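Mll5499 protein (Mesorhizobium loti, PDB 3BDE) is of unknown function but forms a homodimer of stress-responsive alpha/beta-barrel (Dabb) domains with a ferredoxin-like fold. Local coordinates at residues V94-R98 with D99-P103; A79-A82 with A83-R86. All coordinates share one frame; numbering follows the deposited sequence.

Contact 1. Residues V94-R98 with D99-P103; sequences VAFVR and DRWVP. With EDO (1,2-ethanediol), chain H.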
loop_
_atom_site.group_PDB
_atom_site.type_symbol
_atom_site.label_atom_id
_atom_site.label_comp_id
_atom_site.label_asym_id
_atom_site.label_seq_id
_atom_site.Cartn_x
_atom_site.Cartn_y
_atom_site.Cartn_z
ATOM N N VAL A 94 -13.356 -17.161 -2.864
ATOM C CA VAL A 94 -14.540 -16.972 -3.725
ATOM C C VAL A 94 -15.836 -16.705 -2.913
ATOM O O VAL A 94 -16.589 -15.781 -3.224
ATOM C CB VAL A 94 -14.717 -18.184 -4.688
ATOM C CG1 VAL A 94 -15.970 -18.059 -5.516
ATOM C CG2 VAL A 94 -13.497 -18.264 -5.605
ATOM N N ALA A 95 -16.052 -17.493 -1.864
ATOM C CA ALA A 95 -17.216 -17.369 -0.982
ATOM C C ALA A 95 -17.158 -16.049 -0.220
ATOM O O ALA A 95 -18.155 -15.319 -0.151
ATOM C CB ALA A 95 -17.289 -18.560 -0.016
ATOM N N PHE A 96 -15.972 -15.719 0.321
ATOM C CA PHE A 96 -15.808 -14.447 1.022
ATOM C C PHE A 96 -16.141 -13.231 0.151
ATOM O O PHE A 96 -16.803 -12.294 0.624
ATOM C CB PHE A 96 -14.380 -14.284 1.558
ATOM C CG PHE A 96 -14.156 -12.981 2.236
ATOM C CD1 PHE A 96 -14.668 -12.740 3.516
ATOM C CD2 PHE A 96 -13.453 -11.951 1.574
ATOM C CE1 PHE A 96 -14.476 -11.488 4.128
ATOM C CE2 PHE A 96 -13.271 -10.718 2.180
ATOM C CZ PHE A 96 -13.773 -10.486 3.454
ATOM N N VAL A 97 -15.663 -13.235 -1.093
ATOM C CA VAL A 97 -15.901 -12.122 -2.009
ATOM C C VAL A 97 -17.400 -11.998 -2.354
ATOM O O VAL A 97 -17.974 -10.912 -2.311
ATOM C CB VAL A 97 -15.030 -12.186 -3.276
ATOM C CG1 VAL A 97 -15.392 -11.046 -4.226
ATOM C CG2 VAL A 97 -13.546 -12.038 -2.909
ATOM N N ARG A 98 -18.024 -13.128 -2.653
ATOM C CA ARG A 98 -19.437 -13.144 -2.979
ATOM C C ARG A 98 -20.338 -12.753 -1.825
ATOM O O ARG A 98 -21.240 -11.949 -2.007
ATOM C CB ARG A 98 -19.844 -14.537 -3.432
ATOM C CG ARG A 98 -21.308 -14.700 -3.888
ATOM C CD ARG A 98 -21.523 -16.160 -4.237
ATOM N NE ARG A 98 -21.422 -16.969 -3.014
ATOM C CZ ARG A 98 -20.852 -18.175 -2.905
ATOM N NH1 ARG A 98 -20.307 -18.815 -3.946
ATOM N NH2 ARG A 98 -20.817 -18.750 -1.694
ATOM N N ASP A 99 -20.090 -13.338 -0.661
ATOM C CA ASP A 99 -20.967 -13.234 0.501
ATOM C C ASP A 99 -20.696 -12.112 1.483
ATOM O O ASP A 99 -21.622 -11.710 2.209
ATOM C CB ASP A 99 -20.969 -14.564 1.250
ATOM C CG ASP A 99 -21.477 -15.728 0.397
ATOM O OD1 ASP A 99 -22.192 -15.506 -0.588
ATOM O OD2 ASP A 99 -21.195 -16.880 0.749
ATOM N N ARG A 100 -19.454 -11.617 1.513
ATOM C CA ARG A 100 -19.065 -10.547 2.431
ATOM C C ARG A 100 -18.546 -9.305 1.749
ATOM O O ARG A 100 -19.029 -8.209 2.041
ATOM C CB ARG A 100 -18.015 -11.056 3.405
ATOM C CG ARG A 100 -18.401 -12.328 4.164
ATOM C CD ARG A 100 -19.620 -12.180 5.055
ATOM N NE ARG A 100 -19.386 -11.317 6.223
ATOM C CZ ARG A 100 -18.878 -11.717 7.387
ATOM N NH1 ARG A 100 -18.428 -12.939 7.560
ATOM N NH2 ARG A 100 -18.773 -10.841 8.367
ATOM N N TRP A 101 -17.611 -9.456 0.823
ATOM C CA TRP A 101 -16.986 -8.267 0.205
ATOM C C TRP A 101 -17.989 -7.476 -0.633
ATOM O O TRP A 101 -18.259 -6.308 -0.339
ATOM C CB TRP A 101 -15.760 -8.661 -0.647
ATOM C CG TRP A 101 -14.997 -7.513 -1.126
ATOM C CD1 TRP A 101 -15.220 -6.819 -2.253
ATOM C CD2 TRP A 101 -13.865 -6.907 -0.489
ATOM N NE1 TRP A 101 -14.316 -5.802 -2.375
ATOM C CE2 TRP A 101 -13.465 -5.824 -1.306
ATOM C CE3 TRP A 101 -13.151 -7.171 0.686
ATOM C CZ2 TRP A 101 -12.386 -4.980 -0.983
ATOM C CZ3 TRP A 101 -12.065 -6.346 1.005
ATOM C CH2 TRP A 101 -11.706 -5.249 0.178
ATOM N N VAL A 102 -18.548 -8.130 -1.652
ATOM C CA VAL A 102 -19.491 -7.467 -2.565
ATOM C C VAL A 102 -20.671 -6.786 -1.835
ATOM O O VAL A 102 -20.942 -5.655 -2.131
ATOM C CB VAL A 102 -19.957 -8.399 -3.711
ATOM C CG1 VAL A 102 -21.088 -7.745 -4.520
ATOM C CG2 VAL A 102 -18.800 -8.742 -4.612
ATOM N N PRO A 103 -21.356 -7.482 -0.903
ATOM C CA PRO A 103 -22.447 -6.829 -0.151
ATOM C C PRO A 103 -22.071 -5.742 0.866
ATOM O O PRO A 103 -22.875 -4.842 1.080
ATOM C CB PRO A 103 -23.127 -7.996 0.589
ATOM C CG PRO A 103 -22.623 -9.227 -0.067
ATOM C CD PRO A 103 -21.274 -8.913 -0.573
HETATM C C1 EDO H . -25.270 -14.258 1.820
HETATM O O1 EDO H . -24.257 -14.306 0.812
HETATM C C2 EDO H . -24.638 -14.104 3.174
HETATM O O2 EDO H . -23.747 -12.977 3.194
#
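F96 meets R100 and W101 one turn further along helix 91-104, a local contact within a single helix that packs against helix 36-50 and the antiparallel sheet of this ferredoxin-like fold. The helix widens here. R98 N to V94 O and D99 N to A95 O keep the usual i to i+4 pattern, but F96 O accepts from both R100 N (2.9 Å) and W101 N (3.0 Å); the latter bond and V102 N to V97 O both span five residues and mark the pi-type turn. P103, which has no N-H to give, follows at the kink and sets its CD 3.4 Å from R98 O.

The F96 ring, with CG anti to the backbone N (chi1 178°), lies along the inner side of the widened turn. F96 CE1 comes within 3.6 Å of R100 CB, and CE2 lies 3.9 Å from W101 CE3, at the edge of the indole. A45 and L49 of helix 36-50 touch the same phenylalanine, while W101 meets F27 and F108 edge-to-face. Were F96 cut back to an alanine, a gap would probably open toward A45 and L49, and R100 CB and the W101 edge would lose their apolar neighbour.

On the outer side R98, bent at chi3 (67°), grips D99 in a two-nitrogen salt bridge, NE to OD1 (2.9 Å) and NH2 to OD2 (3.1 Å), the planes twisted 51° apart. R100 pairs with E104 and carries charge across to D44 of helix 36-50. Aromatic carbon therefore faces the interior and the exposed R98-D99 pair the solvent.

Contact 2. Residues A79-A82 with A83-R86; sequences ADQA and AYTR. With EDO (1,2-ethanediol), chain E.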
loop_
_atom_site.group_PDB
_atom_site.type_symbol
_atom_site.label_atom_id
_atom_site.label_comp_id
_atom_site.label_asym_id
_atom_site.label_seq_id
_atom_site.Cartn_x
_atom_site.Cartn_y
_atom_site.Cartn_z
ATOM N N ALA A 79 4.388 -15.886 -2.484
ATOM C CA ALA A 79 5.696 -16.270 -3.003
ATOM C C ALA A 79 5.841 -15.936 -4.493
ATOM O O ALA A 79 6.919 -15.537 -4.933
ATOM C CB ALA A 79 5.955 -17.769 -2.786
ATOM N N ASP A 80 4.751 -16.085 -5.254
ATOM C CA ASP A 80 4.750 -15.830 -6.700
ATOM C C ASP A 80 3.341 -15.654 -7.249
ATOM O O ASP A 80 2.382 -15.774 -6.501
ATOM C CB ASP A 80 5.506 -16.945 -7.451
ATOM C CG ASP A 80 4.976 -18.333 -7.167
ATOM O OD1 ASP A 80 3.881 -18.489 -6.626
ATOM O OD2 ASP A 80 5.665 -19.304 -7.527
ATOM N N GLN A 81 3.219 -15.349 -8.541
ATOM C CA GLN A 81 1.890 -15.169 -9.130
ATOM C C GLN A 81 1.027 -16.433 -9.017
ATOM O O GLN A 81 -0.178 -16.312 -8.827
ATOM C CB GLN A 81 2.005 -14.702 -10.600
ATOM C CG GLN A 81 0.673 -14.485 -11.307
ATOM C CD GLN A 81 -0.166 -13.393 -10.688
ATOM O OE1 GLN A 81 0.242 -12.232 -10.677
ATOM N NE2 GLN A 81 -1.365 -13.744 -10.215
ATOM N N ALA A 82 1.631 -17.640 -9.150
ATOM C CA ALA A 82 0.881 -18.912 -9.014
ATOM C C ALA A 82 0.154 -18.963 -7.666
ATOM O O ALA A 82 -1.022 -19.232 -7.635
ATOM C CB ALA A 82 1.774 -20.123 -9.161
ATOM N N ALA A 83 0.858 -18.653 -6.566
ATOM C CA ALA A 83 0.253 -18.631 -5.229
ATOM C C ALA A 83 -0.864 -17.603 -5.128
ATOM O O ALA A 83 -1.874 -17.842 -4.464
ATOM C CB ALA A 83 1.296 -18.387 -4.139
ATOM N N TYR A 84 -0.676 -16.455 -5.782
ATOM C CA TYR A 84 -1.669 -15.369 -5.774
ATOM C C TYR A 84 -2.950 -15.845 -6.477
ATOM O O TYR A 84 -4.048 -15.735 -5.945
ATOM C CB TYR A 84 -1.031 -14.100 -6.373
ATOM C CG TYR A 84 -1.858 -12.831 -6.432
ATOM C CD1 TYR A 84 -2.952 -12.611 -5.559
ATOM C CD2 TYR A 84 -1.497 -11.799 -7.301
ATOM C CE1 TYR A 84 -3.702 -11.442 -5.602
ATOM C CE2 TYR A 84 -2.272 -10.584 -7.357
ATOM C CZ TYR A 84 -3.357 -10.427 -6.480
ATOM O OH TYR A 84 -4.134 -9.301 -6.476
ATOM N N THR A 85 -2.799 -16.408 -7.666
ATOM C CA THR A 85 -3.929 -16.937 -8.424
ATOM C C THR A 85 -4.670 -18.058 -7.659
ATOM O O THR A 85 -5.887 -18.103 -7.684
ATOM C CB THR A 85 -3.453 -17.376 -9.824
ATOM O OG1 THR A 85 -3.019 -16.204 -10.533
ATOM C CG2 THR A 85 -4.558 -18.072 -10.606
ATOM N N ARG A 86 -3.913 -18.943 -7.012
ATOM C CA ARG A 86 -4.471 -20.047 -6.209
ATOM C C ARG A 86 -5.249 -19.542 -4.982
ATOM O O ARG A 86 -6.252 -20.125 -4.629
ATOM C CB ARG A 86 -3.369 -21.048 -5.833
ATOM C CG ARG A 86 -2.935 -21.852 -7.053
ATOM C CD ARG A 86 -1.702 -22.666 -6.775
ATOM N NE ARG A 86 -1.336 -23.518 -7.939
ATOM C CZ ARG A 86 -0.109 -23.934 -8.256
ATOM N NH1 ARG A 86 0.974 -23.559 -7.580
ATOM N NH2 ARG A 86 0.052 -24.706 -9.330
HETATM C C1 EDO E . -5.509 -13.581 -9.590
HETATM O O1 EDO E . -4.927 -14.316 -10.669
HETATM C C2 EDO E . -4.470 -12.639 -9.013
HETATM O O2 EDO E . -3.928 -11.815 -10.069
#
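Q81 opens helix 81-88 and reaches toward Y84 and T85, three and four residues on. From CB the chain leaves anti to the backbone N, and a bend at chi2 (63°) turns it forward along the helix. CG passes 4.1 Å from T85 OG1; CD lies 4.0 Å from Y84 CD2, with OE1 slightly nearer the same carbon and Q81 NE2 nearer still, 3.5 Å from Y84 CD2. At the tip, NE2 donates to T85 OG1 at 3.0 Å, almost in the amide plane, and weakly to O2 of an ethanediol. The diol's O1 is hydrogen-bonded to T85 OG1, and its C2 sits 3.3 Å above the centre of the Y84 ring. A long, flexible amide suits this place because it can span a turn and still donate.

D80 is the N-cap: its OD1 accepts from A83 N at 3.0 Å, while its backbone O takes Y84 N. A short acid fits, since it can reach forward to a first-turn N-H that has no helical carbonyl four residues before it. Y84 reaches inward to D112 through its hydroxyl and packs on I21, H23 and F78. The chemistry implies a helix start secured by polar bonds, where the negative carboxylate probably also interacts favourably with the positive end of the helix dipole.

Overall arrangement
Both contacts are local and lie at the surface, on successive helices of one domain, with centres about 20 Å apart and nearest atoms about 8 Å apart without touching. Contact 2 belongs to the start of helix 81-88, just after strand 72-78, and its side-chain bonds are mainly polar; contact 1 runs from the middle of helix 91-104 almost to its C-terminal end, and its inner side is aromatic. Only contact 1 includes a buried residue, F96. Their outside neighbours differ too: contact 1 leans on helix 36-50, whereas contact 2 touches strand 21-29. Acids serve both, one satisfying a backbone N-H at a helix end, the other pairing with an arginine along a helix.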